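Local coordinates for MexT protein (Pseudomonas aeruginosa, PDB 6L33) that activates transcription of the MexEF-OprN efflux pump, probably as a DNA-binding LysR-type regulator of which this chain is the regulatory domain, at residues G13-V18 with V62-E67; A72-V77 with E180-W185. One frame throughout, in Å; residues are numbered along the deposited sequence.

Contact 1: residues G13-V18 with V62-E67; sequences GLSDDV and VSYTDE
Leu14 and Val62 pair as parallel neighbours in the sheet of one lobe of a periplasmic-binding-protein-like fold, and both segments then leave the sheet. Val62 N gives its hydrogen to Gly13 O at 2.8 Å, and Ser15 N returns one to Val62 O at 3.0 Å. On the face bearing their side chains, Leu14 and Val62 run side by side, Leu14 CD2 lying 3.6 Å from Val62 CB. Val18 crosses Val62 at about a right angle, CG1 to CG1.

Beyond the strands the contact turns polar. Asp17 and Tyr64 reach for each other from opposite directions, and Tyr64 OH donates to Asp17 OD2 at 2.6 Å, meeting that oxygen nearly head-on along its C-O bond. OD2 lies at the ring's edge, in its plane, while the carboxylate as a whole is turned 40° from the ring. Ser15 OG, set opposite its own backbone N (chi1 177°), donates a very short bond of 2.5 Å to Asp17 OD1, which also takes a weak one from Val18 N. Both oxygens of this buried carboxylate are held by donors, which should restrict its rotation, and the donated hydrogens would probably favour the ionised form despite the burial.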
loop_
_atom_site.group_PDB
_atom_site.type_symbol
_atom_site.label_atom_id
_atom_site.label_comp_id
_atom_site.label_asym_id
_atom_site.label_seq_id
_atom_site.Cartn_x
_atom_site.Cartn_y
_atom_site.Cartn_z
ATOM N N GLY B 13 10.739 -4.097 7.165
ATOM C CA GLY B 13 10.087 -3.063 6.379
ATOM C C GLY B 13 10.418 -3.235 4.905
ATOM O O GLY B 13 11.569 -3.475 4.543
ATOM N N LEU B 14 9.393 -3.117 4.065
ATOM C CA LEU B 14 9.579 -3.334 2.639
ATOM C C LEU B 14 8.873 -2.248 1.846
ATOM O O LEU B 14 7.739 -1.876 2.157
ATOM C CB LEU B 14 9.053 -4.710 2.202
ATOM C CG LEU B 14 9.790 -5.956 2.696
ATOM C CD1 LEU B 14 9.129 -7.206 2.135
ATOM C CD2 LEU B 14 11.272 -5.913 2.329
ATOM N N SER B 15 9.560 -1.742 0.827
ATOM C CA SER B 15 8.907 -0.907 -0.169
ATOM C C SER B 15 7.823 -1.715 -0.872
ATOM O O SER B 15 7.933 -2.935 -1.027
ATOM C CB SER B 15 9.933 -0.384 -1.176
ATOM O OG SER B 15 9.312 0.383 -2.190
ATOM N N ASP B 16 6.756 -1.029 -1.287
ATOM C CA ASP B 16 5.588 -1.752 -1.785
ATOM C C ASP B 16 5.878 -2.462 -3.103
ATOM O O ASP B 16 5.280 -3.506 -3.383
ATOM C CB ASP B 16 4.392 -0.804 -1.917
ATOM C CG ASP B 16 4.466 0.081 -3.144
ATOM O OD1 ASP B 16 5.214 1.079 -3.119
ATOM O OD2 ASP B 16 3.758 -0.212 -4.130
ATOM N N ASP B 17 6.800 -1.938 -3.911
ATOM C CA ASP B 17 7.171 -2.640 -5.135
ATOM C C ASP B 17 8.088 -3.824 -4.843
ATOM O O ASP B 17 7.917 -4.899 -5.428
ATOM C CB ASP B 17 7.828 -1.674 -6.125
ATOM C CG ASP B 17 8.959 -0.872 -5.505
ATOM O OD1 ASP B 17 9.169 -0.982 -4.279
ATOM O OD2 ASP B 17 9.638 -0.128 -6.246
ATOM N N VAL B 18 9.050 -3.651 -3.930
ATOM C CA VAL B 18 9.961 -4.735 -3.569
ATOM C C VAL B 18 9.196 -5.927 -3.011
ATOM O O VAL B 18 9.579 -7.083 -3.230
ATOM C CB VAL B 18 11.015 -4.224 -2.563
ATOM C CG1 VAL B 18 11.863 -5.375 -2.029
ATOM C CG2 VAL B 18 11.893 -3.165 -3.206
ATOM N N VAL B 62 14.137 -3.192 3.409
ATOM C CA VAL B 62 14.562 -3.143 2.016
ATOM C C VAL B 62 13.664 -2.129 1.327
ATOM O O VAL B 62 12.488 -2.406 1.059
ATOM C CB VAL B 62 14.489 -4.514 1.332
ATOM C CG1 VAL B 62 15.057 -4.427 -0.079
ATOM C CG2 VAL B 62 15.241 -5.548 2.151
ATOM N N SER B 63 14.220 -0.959 1.037
ATOM C CA SER B 63 13.435 0.191 0.623
ATOM C C SER B 63 14.328 1.127 -0.173
ATOM O O SER B 63 15.557 1.018 -0.139
ATOM C CB SER B 63 12.851 0.922 1.840
ATOM O OG SER B 63 11.945 1.939 1.453
ATOM N N TYR B 64 13.695 2.041 -0.901
ATOM C CA TYR B 64 14.404 3.237 -1.319
ATOM C C TYR B 64 14.773 4.033 -0.077
ATOM O O TYR B 64 13.967 4.183 0.845
ATOM C CB TYR B 64 13.545 4.077 -2.264
ATOM C CG TYR B 64 13.080 3.311 -3.477
ATOM C CD1 TYR B 64 13.937 3.083 -4.549
ATOM C CD2 TYR B 64 11.792 2.800 -3.544
ATOM C CE1 TYR B 64 13.517 2.376 -5.658
ATOM C CE2 TYR B 64 11.364 2.093 -4.647
ATOM C CZ TYR B 64 12.229 1.885 -5.701
ATOM O OH TYR B 64 11.801 1.179 -6.802
ATOM N N THR B 65 16.010 4.512 -0.029
ATOM C CA THR B 65 16.506 5.207 1.149
ATOM C C THR B 65 17.193 6.496 0.737
ATOM O O THR B 65 17.861 6.554 -0.300
ATOM C CB THR B 65 17.483 4.337 1.951
ATOM O OG1 THR B 65 18.593 3.978 1.118
ATOM C CG2 THR B 65 16.796 3.073 2.454
ATOM N N ASP B 66 17.021 7.532 1.562
ATOM C CA ASP B 66 17.726 8.785 1.370
ATOM C C ASP B 66 18.713 8.911 2.515
ATOM O O ASP B 66 19.873 8.473 2.383
ATOM C CB ASP B 66 16.727 9.947 1.268
ATOM C CG ASP B 66 17.399 11.273 0.970
ATOM O OD1 ASP B 66 18.621 11.284 0.720
ATOM O OD2 ASP B 66 16.699 12.307 0.985
ATOM N N GLU B 67 18.326 9.473 3.658
ATOM C CA GLU B 67 19.182 9.528 4.832
ATOM C C GLU B 67 18.701 8.534 5.882
ATOM O O GLU B 67 17.507 8.229 5.973
ATOM C CB GLU B 67 19.216 10.936 5.432
ATOM C CG GLU B 67 19.354 12.046 4.407
ATOM C CD GLU B 67 20.794 12.279 3.992
ATOM O OE1 GLU B 67 21.023 13.120 3.097
ATOM O OE2 GLU B 67 21.694 11.622 4.557
#

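Contact 2: residues A72-V77 with E180-W185; sequences AKRKTV and ELSMAW
Trp185 lays its indole across Lys73 and on to Lys75 of the adjacent strand. Its CB is followed by a CG placed between backbone N and carbonyl carbon (chi1 63°), which swings the ring back over the neighbouring strand. CD2, the first fused carbon, passes Lys73 O at 3.9 Å, and CE3 runs alongside the same carbonyl. Further out, NE1 and CE2 lie beneath Lys73 CB, a CH-pi contact in which that carbon sits 3.8 Å from the centroid of the five-membered ring, 26° off its normal. NE1 itself donates to Asp190 OD1. At the far rim, CZ3 comes to 4.0 Å from Lys75 CB, which stands at the ring's edge, and Arg199 of helix 193-203 makes a cation-pi contact with the indole.

The two strands are antiparallel neighbours, with 72-77 at the outer edge of the sheet and 181-185 inside it, within one lobe of the periplasmic-binding-protein-like regulatory domain. Lys73 with Trp185 and Lys75 with Met183, a selenomethionine, are hydrogen-bonded pairs; Met183 N to Lys75 O, at 2.7 Å, is nearly straight (168°). Val77 N reaches Leu181 O at 3.0 Å. Val77 splits its methyls, CG2 resting on Leu181 CB at 3.6 Å and CG1 on Met183 CB at 3.8 Å.

On the face of Arg74 and Ala184, the Arg74 guanidinium, held by Thr65 and by Asp66 O, has Glu180 for a nearby acid. The salt bridge between them is less certain because the place of Glu180 OE1 is doubtful.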
loop_
_atom_site.group_PDB
_atom_site.type_symbol
_atom_site.label_atom_id
_atom_site.label_comp_id
_atom_site.label_asym_id
_atom_site.label_seq_id
_atom_site.Cartn_x
_atom_site.Cartn_y
_atom_site.Cartn_z
ATOM N N ALA B 72 22.829 3.313 12.279
ATOM C CA ALA B 72 22.228 2.417 11.300
ATOM C C ALA B 72 23.257 2.028 10.252
ATOM O O ALA B 72 23.982 2.885 9.739
ATOM C CB ALA B 72 21.012 3.066 10.627
ATOM N N LYS B 73 23.320 0.736 9.944
ATOM C CA LYS B 73 24.138 0.218 8.860
ATOM C C LYS B 73 23.277 0.036 7.617
ATOM O O LYS B 73 22.067 -0.185 7.709
ATOM C CB LYS B 73 24.791 -1.112 9.247
ATOM C CG LYS B 73 25.974 -0.985 10.201
ATOM C CD LYS B 73 27.295 -0.933 9.445
ATOM C CE LYS B 73 28.350 -1.818 10.098
ATOM N NZ LYS B 73 28.868 -1.244 11.371
ATOM N N ARG B 74 23.905 0.136 6.450
ATOM C CA ARG B 74 23.159 0.046 5.204
ATOM C C ARG B 74 24.005 -0.643 4.146
ATOM O O ARG B 74 25.237 -0.654 4.210
ATOM C CB ARG B 74 22.703 1.429 4.716
ATOM C CG ARG B 74 23.581 2.049 3.644
ATOM C CD ARG B 74 23.409 3.560 3.595
ATOM N NE ARG B 74 22.261 3.966 2.788
ATOM C CZ ARG B 74 21.817 5.216 2.699
ATOM N NH1 ARG B 74 22.422 6.187 3.370
ATOM N NH2 ARG B 74 20.767 5.497 1.940
ATOM N N LYS B 75 23.313 -1.219 3.165
ATOM C CA LYS B 75 23.938 -1.954 2.074
ATOM C C LYS B 75 23.132 -1.693 0.813
ATOM O O LYS B 75 21.931 -1.978 0.775
ATOM C CB LYS B 75 23.994 -3.455 2.388
ATOM C CG LYS B 75 24.128 -4.364 1.178
ATOM C CD LYS B 75 24.325 -5.812 1.610
ATOM C CE LYS B 75 24.511 -6.737 0.417
ATOM N NZ LYS B 75 23.213 -7.240 -0.112
ATOM N N THR B 76 23.780 -1.131 -0.205
ATOM C CA THR B 76 23.110 -0.923 -1.481
ATOM C C THR B 76 22.769 -2.270 -2.103
ATOM O O THR B 76 23.627 -3.149 -2.217
ATOM C CB THR B 76 23.991 -0.111 -2.432
ATOM O OG1 THR B 76 24.174 1.210 -1.912
ATOM C CG2 THR B 76 23.347 -0.020 -3.811
ATOM N N VAL B 77 21.508 -2.440 -2.491
ATOM C CA VAL B 77 21.086 -3.647 -3.185
ATOM C C VAL B 77 20.790 -3.402 -4.659
ATOM O O VAL B 77 20.863 -4.355 -5.451
ATOM C CB VAL B 77 19.872 -4.303 -2.492
ATOM C CG1 VAL B 77 20.063 -4.310 -0.982
ATOM C CG2 VAL B 77 18.581 -3.595 -2.862
ATOM N N GLU B 180 18.563 5.078 -4.366
ATOM C CA GLU B 180 18.992 3.688 -4.355
ATOM C C GLU B 180 17.987 2.813 -3.611
ATOM O O GLU B 180 17.317 3.256 -2.676
ATOM C CB GLU B 180 20.358 3.578 -3.675
ATOM C CG GLU B 180 20.378 4.275 -2.311
ATOM C CD GLU B 180 21.679 4.097 -1.552
ATOM O OE1 GLU B 180 21.644 3.551 -0.428
ATOM O OE2 GLU B 180 22.736 4.510 -2.075
ATOM N N LEU B 181 17.883 1.557 -4.037
ATOM C CA LEU B 181 17.301 0.529 -3.187
ATOM C C LEU B 181 18.374 0.050 -2.218
ATOM O O LEU B 181 19.485 -0.291 -2.636
ATOM C CB LEU B 181 16.770 -0.644 -4.015
ATOM C CG LEU B 181 15.321 -0.616 -4.510
ATOM C CD1 LEU B 181 14.981 -1.920 -5.220
ATOM C CD2 LEU B 181 14.344 -0.351 -3.371
ATOM N N SER B 182 18.055 0.048 -0.927
ATOM C CA SER B 182 19.024 -0.292 0.103
ATOM C C SER B 182 18.463 -1.362 1.028
ATOM O O SER B 182 17.247 -1.501 1.181
ATOM C CB SER B 182 19.410 0.930 0.951
ATOM O OG SER B 182 20.277 1.802 0.251
HETATM N N MSE B 183 19.369 -2.120 1.635
HETATM C CA MSE B 183 19.041 -2.858 2.843
HETATM C C MSE B 183 19.664 -2.101 3.997
HETATM O O MSE B 183 20.865 -1.841 3.994
HETATM C CB MSE B 183 19.552 -4.297 2.810
HETATM C CG MSE B 183 19.293 -5.027 4.120
HETATM SE SE MSE B 183 19.901 -6.876 4.172
HETATM C CE MSE B 183 19.176 -7.482 2.473
ATOM N N ALA B 184 18.849 -1.728 4.976
ATOM C CA ALA B 184 19.318 -0.923 6.091
ATOM C C ALA B 184 18.862 -1.543 7.400
ATOM O O ALA B 184 17.731 -2.028 7.511
ATOM C CB ALA B 184 18.814 0.521 5.993
ATOM N N TRP B 185 19.753 -1.524 8.385
ATOM C CA TRP B 185 19.445 -2.047 9.704
ATOM C C TRP B 185 20.186 -1.208 10.733
ATOM O O TRP B 185 21.074 -0.420 10.404
ATOM C CB TRP B 185 19.802 -3.536 9.817
ATOM C CG TRP B 185 21.259 -3.845 9.649
ATOM C CD1 TRP B 185 22.172 -4.044 10.644
ATOM C CD2 TRP B 185 21.970 -4.012 8.413
ATOM N NE1 TRP B 185 23.406 -4.318 10.107
ATOM C CE2 TRP B 185 23.310 -4.305 8.740
ATOM C CE3 TRP B 185 21.604 -3.943 7.066
ATOM C CZ2 TRP B 185 24.285 -4.524 7.768
ATOM C CZ3 TRP B 185 22.574 -4.160 6.101
ATOM C CH2 TRP B 185 23.899 -4.447 6.458
#

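Contacts 1 and 2 belong to one mixed sheet, their centres about 9 Å apart, and strand 181-186 is the bridge between them: it lies antiparallel to both 60-62 and 72-78. The backbone joins them where Ser63 O lies 2.8 Å from Ser182 N, a probable hydrogen bond. Thr65, just past the corner at Ser63, ties the side chains together, its OG1 lying 2.8 Å from Arg74 NH2 and 2.9 Å from Ser182 OG. Contact 1 is buried near the middle of the chain, whereas contact 2 runs out to the sheet edge. In relatives of this fold effectors bind between the two lobes, and contact 1 probably lies nearer that cleft.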